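Local atomic coordinates of insect group II chitinase (Ostrinia furnacalis, PDB entry 5Y2A), a protein that probably hydrolyses the beta-1,4 linkages of chitin as the second catalytic domain of an insect group II chitinase of glycoside hydrolase family 18. Residues Y212-D217 against G304-Y309; D321-R326 against P376-L381. All coordinates share one frame; numbering follows the deposited sequence.

Contact 1 (Y212-D217 against G304-Y309). With NAG (2-acetamido-2-deoxy-beta-D-glucopyranose), chain C.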
loop_
_atom_site.group_PDB
_atom_site.type_symbol
_atom_site.label_atom_id
_atom_site.label_comp_id
_atom_site.label_asym_id
_atom_site.label_seq_id
_atom_site.Cartn_x
_atom_site.Cartn_y
_atom_site.Cartn_z
ATOM N N TYR A 212 8.018 13.225 25.102
ATOM C CA TYR A 212 8.875 12.850 26.218
ATOM C C TYR A 212 8.596 11.401 26.594
ATOM O O TYR A 212 7.610 10.806 26.155
ATOM C CB TYR A 212 8.655 13.775 27.430
ATOM C CG TYR A 212 8.835 15.241 27.094
ATOM C CD1 TYR A 212 10.070 15.725 26.682
ATOM C CD2 TYR A 212 7.775 16.131 27.174
ATOM C CE1 TYR A 212 10.248 17.060 26.358
ATOM C CE2 TYR A 212 7.939 17.470 26.860
ATOM C CZ TYR A 212 9.181 17.928 26.453
ATOM O OH TYR A 212 9.354 19.256 26.133
ATOM N N VAL A 213 9.487 10.835 27.417
ATOM C CA VAL A 213 9.315 9.465 27.894
ATOM C C VAL A 213 7.990 9.329 28.632
ATOM O O VAL A 213 7.584 10.213 29.396
ATOM C CB VAL A 213 10.496 9.060 28.794
ATOM C CG1 VAL A 213 10.223 7.729 29.489
ATOM C CG2 VAL A 213 11.778 8.974 27.989
ATOM N N HIS A 214 7.307 8.212 28.399
ATOM C CA HIS A 214 6.048 7.887 29.044
ATOM C C HIS A 214 6.271 6.640 29.885
ATOM O O HIS A 214 7.139 5.820 29.571
ATOM C CB HIS A 214 4.944 7.662 27.988
ATOM C CG HIS A 214 3.556 7.586 28.545
ATOM N ND1 HIS A 214 3.049 6.448 29.138
ATOM C CD2 HIS A 214 2.559 8.503 28.579
ATOM C CE1 HIS A 214 1.804 6.671 29.518
ATOM N NE2 HIS A 214 1.481 7.909 29.189
ATOM N N ASP A 215 5.518 6.513 30.979
ATOM C CA ASP A 215 5.761 5.389 31.882
ATOM C C ASP A 215 5.408 4.058 31.231
ATOM O O ASP A 215 5.983 3.025 31.590
ATOM C CB ASP A 215 4.995 5.575 33.196
ATOM C CG ASP A 215 3.507 5.747 32.990
ATOM O OD1 ASP A 215 3.072 6.900 32.788
ATOM O OD2 ASP A 215 2.773 4.735 33.027
ATOM N N LYS A 216 4.487 4.058 30.267
ATOM C CA LYS A 216 4.150 2.841 29.538
ATOM C C LYS A 216 5.175 2.488 28.465
ATOM O O LYS A 216 5.005 1.478 27.777
ATOM C CB LYS A 216 2.762 2.975 28.898
ATOM C CG LYS A 216 1.619 3.117 29.898
ATOM C CD LYS A 216 0.639 1.958 29.808
ATOM C CE LYS A 216 -0.341 1.992 30.968
ATOM N NZ LYS A 216 0.362 2.197 32.267
ATOM N N ASP A 217 6.225 3.291 28.300
ATOM C CA ASP A 217 7.209 3.029 27.261
ATOM C C ASP A 217 8.041 1.798 27.596
ATOM O O ASP A 217 8.384 1.558 28.756
ATOM C CB ASP A 217 8.140 4.227 27.081
ATOM C CG ASP A 217 7.494 5.356 26.305
ATOM O OD1 ASP A 217 6.431 5.131 25.690
ATOM O OD2 ASP A 217 8.064 6.466 26.302
ATOM N N GLY A 304 1.565 15.689 29.648
ATOM C CA GLY A 304 2.093 16.393 28.497
ATOM C C GLY A 304 3.233 15.698 27.792
ATOM O O GLY A 304 4.004 16.353 27.088
ATOM N N ARG A 305 3.361 14.381 27.952
ATOM C CA ARG A 305 4.461 13.640 27.346
ATOM C C ARG A 305 4.139 13.146 25.943
ATOM O O ARG A 305 5.051 12.990 25.122
ATOM C CB ARG A 305 4.834 12.451 28.235
ATOM C CG ARG A 305 5.206 12.847 29.662
ATOM C CD ARG A 305 4.952 11.696 30.632
ATOM N NE ARG A 305 3.523 11.431 30.802
ATOM C CZ ARG A 305 3.032 10.432 31.531
ATOM N NH1 ARG A 305 3.853 9.600 32.163
ATOM N NH2 ARG A 305 1.721 10.264 31.627
ATOM N N ILE A 306 2.865 12.881 25.657
ATOM C CA ILE A 306 2.425 12.495 24.326
ATOM C C ILE A 306 1.216 13.343 23.968
ATOM O O ILE A 306 0.518 13.875 24.836
ATOM C CB ILE A 306 2.070 10.997 24.222
ATOM C CG1 ILE A 306 0.884 10.671 25.128
ATOM C CG2 ILE A 306 3.274 10.118 24.557
ATOM C CD1 ILE A 306 0.288 9.308 24.847
ATOM N N GLY A 307 0.979 13.482 22.662
ATOM C CA GLY A 307 -0.224 14.111 22.196
ATOM C C GLY A 307 -1.439 13.221 22.411
ATOM O O GLY A 307 -1.350 12.127 22.985
ATOM N N PRO A 308 -2.586 13.672 21.917
ATOM C CA PRO A 308 -3.836 12.939 22.138
ATOM C C PRO A 308 -3.949 11.701 21.258
ATOM O O PRO A 308 -3.165 11.471 20.335
ATOM C CB PRO A 308 -4.913 13.966 21.770
ATOM C CG PRO A 308 -4.242 14.889 20.813
ATOM C CD PRO A 308 -2.807 14.965 21.241
ATOM N N TYR A 309 -4.949 10.886 21.584
ATOM C CA TYR A 309 -5.453 9.872 20.667
ATOM C C TYR A 309 -6.975 9.868 20.748
ATOM O O TYR A 309 -7.572 10.343 21.721
ATOM C CB TYR A 309 -4.845 8.476 20.934
ATOM C CG TYR A 309 -5.067 7.894 22.317
ATOM C CD1 TYR A 309 -4.153 8.117 23.340
ATOM C CD2 TYR A 309 -6.170 7.093 22.589
ATOM C CE1 TYR A 309 -4.345 7.570 24.612
ATOM C CE2 TYR A 309 -6.369 6.542 23.852
ATOM C CZ TYR A 309 -5.454 6.788 24.858
ATOM O OH TYR A 309 -5.640 6.252 26.117
HETATM C C1 NAG C . 14.793 15.581 27.524
HETATM C C2 NAG C . 14.253 15.592 28.948
HETATM C C3 NAG C . 15.335 16.059 29.925
HETATM C C4 NAG C . 16.630 15.272 29.743
HETATM C C5 NAG C . 17.029 15.236 28.270
HETATM C C6 NAG C . 18.213 14.335 27.995
HETATM C C7 NAG C . 11.917 15.998 29.578
HETATM C C8 NAG C . 10.821 17.015 29.694
HETATM N N2 NAG C . 13.075 16.437 29.073
HETATM O O3 NAG C . 14.826 15.911 31.246
HETATM O O4 NAG C . 17.708 15.932 30.399
HETATM O O5 NAG C . 15.942 14.763 27.462
HETATM O O6 NAG C . 17.884 12.964 28.176
HETATM O O7 NAG C . 11.757 14.831 29.911
HETATM O O HOH W 1 6.770 9.849 32.727
#
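The guanidinium of Arg305 lies flat on the imidazole of His214, the two centres 4.0 Å apart and the planes turned 26° from each other. His214 CD2 sits over the middle of the guanidinium. At the guanidinium edge, NH1 reaches Asp215 OD1 over 2.9 Å in a salt bridge. It meets the oxygen's anti lone pair, although OD1 lies 22° out of the guanidinium plane and the N-H points only roughly at it. NH1 also donates to a water near the same plane, and NH2 is held by a second carboxylate, Asp301. A group gripped on one face and hydrogen-bonded at all three nitrogens has little freedom to turn. The imidazole is steadied as well: His214 ND1 accepts from Lys216 N (3.0 Å), nearly in the ring plane, inside the His214-Asp217 type I turn.

Family 18 folds as a TIM barrel; here the long loop after barrel strand 189-192 is tied to 304-309, placed between barrel strands 241-254 and 339-343, consistent with the alpha+beta insertion of many family 18 chitinases. The backbone link is a nearly straight bond from Tyr212 N to Arg305 O (3.0 Å), which lands on a carbonyl lone pair. The Tyr212 ring has Gly304 O and Arg305 CA at its edge, while one face carries the acetamido methyl C8 of a glycan N-acetylglucosamine, 3.4 Å from Tyr212 CD1. With CG beside the backbone N (chi1 -55°), the phenol extends past Gly304, and its OH is hydrogen-bonded to His327. Arg305 CD passes 3.3 Å from Val213 O.

Contact 2 (D321-R326 against P376-L381)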
loop_
_atom_site.group_PDB
_atom_site.type_symbol
_atom_site.label_atom_id
_atom_site.label_comp_id
_atom_site.label_asym_id
_atom_site.label_seq_id
_atom_site.Cartn_x
_atom_site.Cartn_y
_atom_site.Cartn_z
ATOM N N ASP A 321 -2.212 17.465 18.035
ATOM C CA ASP A 321 -3.200 18.512 17.855
ATOM C C ASP A 321 -2.510 19.871 17.947
ATOM O O ASP A 321 -1.279 19.962 18.015
ATOM C CB ASP A 321 -4.329 18.370 18.889
ATOM C CG ASP A 321 -3.893 18.741 20.308
ATOM O OD1 ASP A 321 -2.693 18.644 20.637
ATOM O OD2 ASP A 321 -4.772 19.112 21.112
ATOM N N ASP A 322 -3.316 20.940 17.961
ATOM C CA ASP A 322 -2.782 22.297 18.066
ATOM C C ASP A 322 -1.865 22.461 19.266
ATOM O O ASP A 322 -0.804 23.085 19.165
ATOM C CB ASP A 322 -3.928 23.304 18.156
ATOM C CG ASP A 322 -4.106 24.081 16.891
ATOM O OD1 ASP A 322 -3.187 24.025 16.053
ATOM O OD2 ASP A 322 -5.146 24.754 16.732
ATOM N N PHE A 323 -2.252 21.900 20.416
ATOM C CA PHE A 323 -1.472 22.105 21.631
ATOM C C PHE A 323 -0.114 21.423 21.543
ATOM O O PHE A 323 0.890 21.979 21.997
ATOM C CB PHE A 323 -2.250 21.604 22.847
ATOM C CG PHE A 323 -3.411 22.474 23.208
ATOM C CD1 PHE A 323 -3.224 23.633 23.944
ATOM C CD2 PHE A 323 -4.691 22.152 22.783
ATOM C CE1 PHE A 323 -4.294 24.446 24.267
ATOM C CE2 PHE A 323 -5.765 22.961 23.101
ATOM C CZ PHE A 323 -5.565 24.111 23.849
ATOM N N MET A 324 -0.056 20.217 20.979
ATOM C CA MET A 324 1.244 19.567 20.875
ATOM C C MET A 324 2.085 20.171 19.759
ATOM O O MET A 324 3.312 20.265 19.901
ATOM C CB MET A 324 1.094 18.057 20.678
ATOM C CG MET A 324 2.441 17.322 20.692
ATOM S SD MET A 324 3.434 17.677 22.168
ATOM C CE MET A 324 2.802 16.446 23.317
ATOM N N ALA A 325 1.455 20.592 18.656
ATOM C CA ALA A 325 2.187 21.331 17.630
ATOM C C ALA A 325 2.787 22.608 18.208
ATOM O O ALA A 325 3.948 22.936 17.933
ATOM C CB ALA A 325 1.270 21.651 16.447
ATOM N N ARG A 326 2.021 23.326 19.033
ATOM C CA ARG A 326 2.560 24.510 19.698
ATOM C C ARG A 326 3.728 24.144 20.601
ATOM O O ARG A 326 4.790 24.776 20.551
ATOM C CB ARG A 326 1.470 25.203 20.516
ATOM C CG ARG A 326 1.922 26.524 21.145
ATOM C CD ARG A 326 0.831 27.124 22.029
ATOM N NE ARG A 326 0.624 26.334 23.241
ATOM C CZ ARG A 326 -0.334 26.562 24.137
ATOM N NH1 ARG A 326 -1.188 27.562 23.963
ATOM N NH2 ARG A 326 -0.437 25.791 25.210
ATOM N N PRO A 376 -4.951 32.935 16.337
ATOM C CA PRO A 376 -5.892 32.554 17.399
ATOM C C PRO A 376 -5.272 31.521 18.323
ATOM O O PRO A 376 -4.248 30.908 17.980
ATOM C CB PRO A 376 -7.077 31.964 16.617
ATOM C CG PRO A 376 -6.467 31.461 15.350
ATOM C CD PRO A 376 -5.392 32.459 15.013
ATOM N N PRO A 377 -5.855 31.289 19.498
ATOM C CA PRO A 377 -5.308 30.278 20.411
ATOM C C PRO A 377 -5.466 28.885 19.831
ATOM O O PRO A 377 -6.207 28.693 18.853
ATOM C CB PRO A 377 -6.163 30.452 21.678
ATOM C CG PRO A 377 -7.459 30.981 21.169
ATOM C CD PRO A 377 -7.091 31.894 20.032
ATOM N N PRO A 378 -4.779 27.888 20.393
ATOM C CA PRO A 378 -4.975 26.517 19.920
ATOM C C PRO A 378 -6.417 26.107 20.135
ATOM O O PRO A 378 -7.032 26.450 21.146
ATOM C CB PRO A 378 -4.018 25.699 20.800
ATOM C CG PRO A 378 -2.981 26.701 21.236
ATOM C CD PRO A 378 -3.815 27.929 21.504
ATOM N N CYS A 379 -6.959 25.373 19.171
ATOM C CA CYS A 379 -8.341 24.935 19.259
ATOM C C CYS A 379 -8.430 23.593 19.970
ATOM O O CYS A 379 -7.551 22.736 19.844
ATOM C CB CYS A 379 -8.973 24.835 17.875
ATOM S SG CYS A 379 -8.999 26.403 17.008
ATOM N N ILE A 380 -9.507 23.425 20.723
ATOM C CA ILE A 380 -9.730 22.235 21.517
ATOM C C ILE A 380 -10.662 21.329 20.718
ATOM O O ILE A 380 -11.816 21.675 20.457
ATOM C CB ILE A 380 -10.299 22.592 22.891
ATOM C CG1 ILE A 380 -9.339 23.561 23.597
ATOM C CG2 ILE A 380 -10.505 21.353 23.733
ATOM C CD1 ILE A 380 -9.902 24.949 23.850
ATOM N N LEU A 381 -10.124 20.187 20.293
ATOM C CA LEU A 381 -10.851 19.260 19.438
ATOM C C LEU A 381 -12.186 18.836 20.051
ATOM O O LEU A 381 -13.226 18.827 19.378
ATOM C CB LEU A 381 -9.983 18.037 19.190
ATOM C CG LEU A 381 -9.091 18.076 17.970
ATOM C CD1 LEU A 381 -8.602 16.669 17.728
ATOM C CD2 LEU A 381 -9.922 18.576 16.826
HETATM O O HOH W 2 -7.058 20.096 20.475
HETATM O O HOH W 3 -6.130 20.995 17.596
#
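Pro378 packs against both Phe323 and Arg326 at the start of helix 322-334. Phe323 has CG beside its backbone N, anti to the carbonyl carbon (chi1 -72°), which brings one ring face under Pro378 CB. This CH-pi contact is nearly central, CB standing 3.7 Å from the ring centroid and 10° off the normal. At the ring edge, Phe323 CE2 meets Ile380 CG1 at 3.7 Å. Arg326 starts out extended and bends at chi3 (70°), bringing NH1 beside the CG-CD edge of the proline, 3.4 Å from Pro378 CG. Asp322 OD2 accepts an almost straight bond of 3.1 Å from Cys379 N through its anti lone pair, while OD1 is engaged by Thr365. Replacing Phe323 with an alanine would probably leave Pro378 CB without its aromatic platform and open a gap beside Ile380. One water links Asp321 OD2, Cys379 O and Leu381 N, and Asp321 OD2 also pairs with Arg300. Cys379 is disulfide-bonded to Cys357, pinning the C-terminal segment a second time. At the helix start, Asp321 OD1 takes the amide hydrogen of Met324 at 3.1 Å, the side-chain bond of a classic Asp N-cap.

The two contacts follow one another along the chain, contact 1 closing before contact 2 opens, and their centres are about 17 Å apart. They nevertheless touch: the methyl CE of Met324, on helix 322-334, packs 3.5 Å from Gly307 N, and Pro308 CD lies 3.7 Å from Asp321 OD1. Strands 309-312 and 315-318, antiparallel neighbours, carry the chain from 304-309 to the start of that helix. Contact 1 joins two loops on the glycan side, whereas contact 2 fastens the chain beyond helix 361-371 to the helix start. Through Met324 and Asp321, the start of helix 322-334 connects the loops of contact 1, one of which touches the glycan, with the C-terminal segment.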